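Local atomic coordinates of 373aa long hypothetical citrate synthase (Sulfolobus tokodaii, PDB entry 1VGP), a protein that belongs to the citrate synthase family and has a largely helical fold, with two chains in its assembly. Residues Glu70-Pro75 against Leu120-Pro125. Numbering follows the deposited sequence.
Sequences EERYLP and LISKFP
The carbonyl oxygen of Glu71 is gripped by two side chains of helix 113-135. Lys123 NZ donates to Glu71 O over 2.8 Å, coming in at a C=O...N angle of 133° and somewhat out of the carbonyl plane. Ser122 OG adds a weak bond to Glu71 O at 2.9 Å. The backbone abandons its helical conformation at Glu71, just after helix 58-70, so the two donors hold its carbonyl where the chain turns away. The same ammonium also closes a salt bridge, Lys123 NZ to Glu71 OE1 at 2.9 Å, reaching the oxygen on its anti side and out of the carboxylate plane. Both side chains contribute a bend: Glu71 folds at chi2 (-73°), while Lys123 runs extended and turns only at chi4 (90°), which swings NZ back to Glu71. The glutamate and lysine side chains therefore run alongside each other in one direction, whereas Leu74 passes Lys123 head to tail, its CD2 3.8 Å from Lys123 CB. Because Lys119 NZ is close by, the carboxylate probably also eases the repulsion between the two lysines. On the other flank Arg72 lays its CG 3.5 Å from Ser122 OG, then extends to bond Leu147 O through NH1; Arg72 O is bonded by Thr126, one helical turn beyond Ser122. The arrangement is a helix-to-helix connection, 71-75, pinned by side chains to a buried part of helix 113-135, whose Ile121 packs on helix 327-346, within the predominantly helical packing characteristic of the citrate synthase fold.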
ATOM      1  N   GLU A  70       9.162 -21.269 -14.342  1.00 60.96           N
ATOM      2  CA  GLU A  70       7.911 -21.480 -15.059  1.00 62.05           C
ATOM      3  C   GLU A  70       7.124 -20.186 -15.244  1.00 61.71           C
ATOM      4  O   GLU A  70       6.413 -20.029 -16.231  1.00 62.93           O
ATOM      5  CB  GLU A  70       7.048 -22.492 -14.296  1.00 66.46           C
ATOM      6  CG  GLU A  70       6.383 -23.559 -15.159  1.00 72.00           C
ATOM      7  CD  GLU A  70       6.871 -24.972 -14.835  1.00 74.93           C
ATOM      8  OE1 GLU A  70       7.927 -25.379 -15.371  1.00 76.31           O
ATOM      9  OE2 GLU A  70       6.196 -25.668 -14.044  1.00 74.69           O
ATOM     10  N   GLU A  71       7.247 -19.259 -14.300  1.00 60.60           N
ATOM     11  CA  GLU A  71       6.349 -18.106 -14.257  1.00 58.98           C
ATOM     12  C   GLU A  71       7.061 -16.761 -14.361  1.00 55.44           C
ATOM     13  O   GLU A  71       6.589 -15.771 -13.812  1.00 55.63           O
ATOM     14  CB  GLU A  71       5.530 -18.131 -12.965  1.00 62.97           C
ATOM     15  CG  GLU A  71       4.402 -19.146 -12.953  1.00 64.78           C
ATOM     16  CD  GLU A  71       3.240 -18.738 -13.841  1.00 67.38           C
ATOM     17  OE1 GLU A  71       2.809 -17.570 -13.759  1.00 69.73           O
ATOM     18  OE2 GLU A  71       2.760 -19.590 -14.622  1.00 68.18           O
ATOM     19  N   ARG A  72       8.188 -16.723 -15.061  1.00 52.63           N
ATOM     20  CA  ARG A  72       8.977 -15.498 -15.159  1.00 50.26           C
ATOM     21  C   ARG A  72       8.391 -14.558 -16.195  1.00 49.05           C
ATOM     22  O   ARG A  72       8.699 -13.365 -16.211  1.00 48.62           O
ATOM     23  CB  ARG A  72      10.428 -15.809 -15.541  1.00 49.92           C
ATOM     24  CG  ARG A  72      11.158 -16.672 -14.544  1.00 48.74           C
ATOM     25  CD  ARG A  72      12.580 -16.913 -14.983  1.00 50.75           C
ATOM     26  NE  ARG A  72      13.383 -17.410 -13.875  1.00 52.60           N
ATOM     27  CZ  ARG A  72      14.518 -18.078 -14.019  1.00 52.46           C
ATOM     28  NH1 ARG A  72      14.992 -18.328 -15.230  1.00 51.60           N
ATOM     29  NH2 ARG A  72      15.177 -18.498 -12.946  1.00 53.51           N
ATOM     30  N   TYR A  73       7.550 -15.102 -17.066  1.00 47.32           N
ATOM     31  CA  TYR A  73       7.056 -14.354 -18.205  1.00 46.58           C
ATOM     32  C   TYR A  73       5.958 -13.387 -17.772  1.00 45.18           C
ATOM     33  O   TYR A  73       5.069 -13.749 -16.997  1.00 45.00           O
ATOM     34  CB  TYR A  73       6.532 -15.329 -19.263  1.00 49.66           C
ATOM     35  CG  TYR A  73       7.497 -16.461 -19.557  1.00 55.64           C
ATOM     36  CD1 TYR A  73       8.601 -16.268 -20.396  1.00 58.63           C
ATOM     37  CD2 TYR A  73       7.328 -17.721 -18.972  1.00 57.46           C
ATOM     38  CE1 TYR A  73       9.517 -17.301 -20.646  1.00 58.13           C
ATOM     39  CE2 TYR A  73       8.238 -18.763 -19.216  1.00 58.91           C
ATOM     40  CZ  TYR A  73       9.329 -18.544 -20.053  1.00 59.04           C
ATOM     41  OH  TYR A  73      10.227 -19.563 -20.297  1.00 58.75           O
ATOM     42  N   LEU A  74       6.033 -12.154 -18.265  1.00 42.87           N
ATOM     43  CA  LEU A  74       4.994 -11.154 -18.046  1.00 40.44           C
ATOM     44  C   LEU A  74       3.914 -11.241 -19.126  1.00 41.33           C
ATOM     45  O   LEU A  74       4.216 -11.494 -20.296  1.00 38.60           O
ATOM     46  CB  LEU A  74       5.611  -9.759 -18.078  1.00 37.48           C
ATOM     47  CG  LEU A  74       6.919  -9.558 -17.318  1.00 37.44           C
ATOM     48  CD1 LEU A  74       7.558  -8.229 -17.736  1.00 37.11           C
ATOM     49  CD2 LEU A  74       6.652  -9.581 -15.824  1.00 33.40           C
ATOM     50  N   PRO A  75       2.638 -11.030 -18.752  1.00 43.03           N
ATOM     51  CA  PRO A  75       1.587 -10.998 -19.780  1.00 42.68           C
ATOM     52  C   PRO A  75       1.726  -9.794 -20.704  1.00 44.13           C
ATOM     53  O   PRO A  75       2.386  -8.809 -20.365  1.00 46.90           O
ATOM     54  CB  PRO A  75       0.292 -10.954 -18.973  1.00 41.35           C
ATOM     55  CG  PRO A  75       0.683 -10.390 -17.667  1.00 42.15           C
ATOM     56  CD  PRO A  75       2.075 -10.893 -17.396  1.00 42.25           C
ATOM     57  N   LEU A 120       4.866 -14.217  -8.436  1.00 37.68           N
ATOM     58  CA  LEU A 120       5.162 -12.803  -8.250  1.00 36.18           C
ATOM     59  C   LEU A 120       6.664 -12.565  -8.137  1.00 36.04           C
ATOM     60  O   LEU A 120       7.220 -11.707  -8.829  1.00 34.65           O
ATOM     61  CB  LEU A 120       4.476 -12.279  -6.985  1.00 32.57           C
ATOM     62  CG  LEU A 120       3.572 -11.063  -7.153  1.00 32.44           C
ATOM     63  CD1 LEU A 120       3.264 -10.489  -5.776  1.00 31.53           C
ATOM     64  CD2 LEU A 120       4.229 -10.017  -8.048  1.00 29.81           C
ATOM     65  N   ILE A 121       7.305 -13.332  -7.254  1.00 34.79           N
ATOM     66  CA  ILE A 121       8.725 -13.174  -6.948  1.00 34.95           C
ATOM     67  C   ILE A 121       9.560 -13.334  -8.222  1.00 36.14           C
ATOM     68  O   ILE A 121      10.523 -12.604  -8.455  1.00 37.42           O
ATOM     69  CB  ILE A 121       9.167 -14.235  -5.899  1.00 32.67           C
ATOM     70  CG1 ILE A 121       8.502 -13.934  -4.559  1.00 33.13           C
ATOM     71  CG2 ILE A 121      10.677 -14.246  -5.753  1.00 31.40           C
ATOM     72  CD1 ILE A 121       8.636 -15.027  -3.545  1.00 32.59           C
ATOM     73  N   SER A 122       9.164 -14.295  -9.041  1.00 36.67           N
ATOM     74  CA  SER A 122       9.900 -14.633 -10.240  1.00 37.01           C
ATOM     75  C   SER A 122       9.793 -13.573 -11.339  1.00 36.48           C
ATOM     76  O   SER A 122      10.663 -13.487 -12.213  1.00 37.95           O
ATOM     77  CB  SER A 122       9.417 -15.970 -10.778  1.00 38.67           C
ATOM     78  OG  SER A 122       8.847 -15.795 -12.057  1.00 43.12           O
ATOM     79  N   LYS A 123       8.738 -12.766 -11.297  1.00 34.09           N
ATOM     80  CA  LYS A 123       8.519 -11.761 -12.333  1.00 31.53           C
ATOM     81  C   LYS A 123       9.176 -10.417 -12.045  1.00 32.30           C
ATOM     82  O   LYS A 123       9.356  -9.611 -12.959  1.00 33.47           O
ATOM     83  CB  LYS A 123       7.022 -11.540 -12.552  1.00 30.36           C
ATOM     84  CG  LYS A 123       6.335 -12.659 -13.327  1.00 26.20           C
ATOM     85  CD  LYS A 123       4.841 -12.622 -13.114  1.00 27.51           C
ATOM     86  CE  LYS A 123       4.145 -13.633 -13.997  1.00 28.71           C
ATOM     87  NZ  LYS A 123       4.009 -14.936 -13.311  1.00 30.34           N
ATOM     88  N   PHE A 124       9.526 -10.160 -10.785  1.00 32.84           N
ATOM     89  CA  PHE A 124      10.124  -8.875 -10.426  1.00 30.75           C
ATOM     90  C   PHE A 124      11.338  -8.600 -11.297  1.00 29.82           C
ATOM     91  O   PHE A 124      11.438  -7.553 -11.928  1.00 28.15           O
ATOM     92  CB  PHE A 124      10.531  -8.849  -8.947  1.00 30.40           C
ATOM     93  CG  PHE A 124       9.493  -8.240  -8.040  1.00 29.89           C
ATOM     94  CD1 PHE A 124       9.724  -7.017  -7.425  1.00 27.54           C
ATOM     95  CD2 PHE A 124       8.285  -8.891  -7.806  1.00 30.82           C
ATOM     96  CE1 PHE A 124       8.765  -6.452  -6.583  1.00 28.99           C
ATOM     97  CE2 PHE A 124       7.320  -8.333  -6.966  1.00 28.40           C
ATOM     98  CZ  PHE A 124       7.559  -7.110  -6.355  1.00 28.47           C
ATOM     99  N   PRO A 125      12.279  -9.554 -11.358  1.00 30.70           N
ATOM    100  CA  PRO A 125      13.466  -9.307 -12.185  1.00 31.86           C
ATOM    101  C   PRO A 125      13.139  -9.044 -13.663  1.00 31.40           C
ATOM    102  O   PRO A 125      13.781  -8.207 -14.305  1.00 31.30           O
ATOM    103  CB  PRO A 125      14.325 -10.559 -11.964  1.00 30.79           C
ATOM    104  CG  PRO A 125      13.378 -11.595 -11.433  1.00 32.05           C
ATOM    105  CD  PRO A 125      12.361 -10.842 -10.641  1.00 30.01           C
TER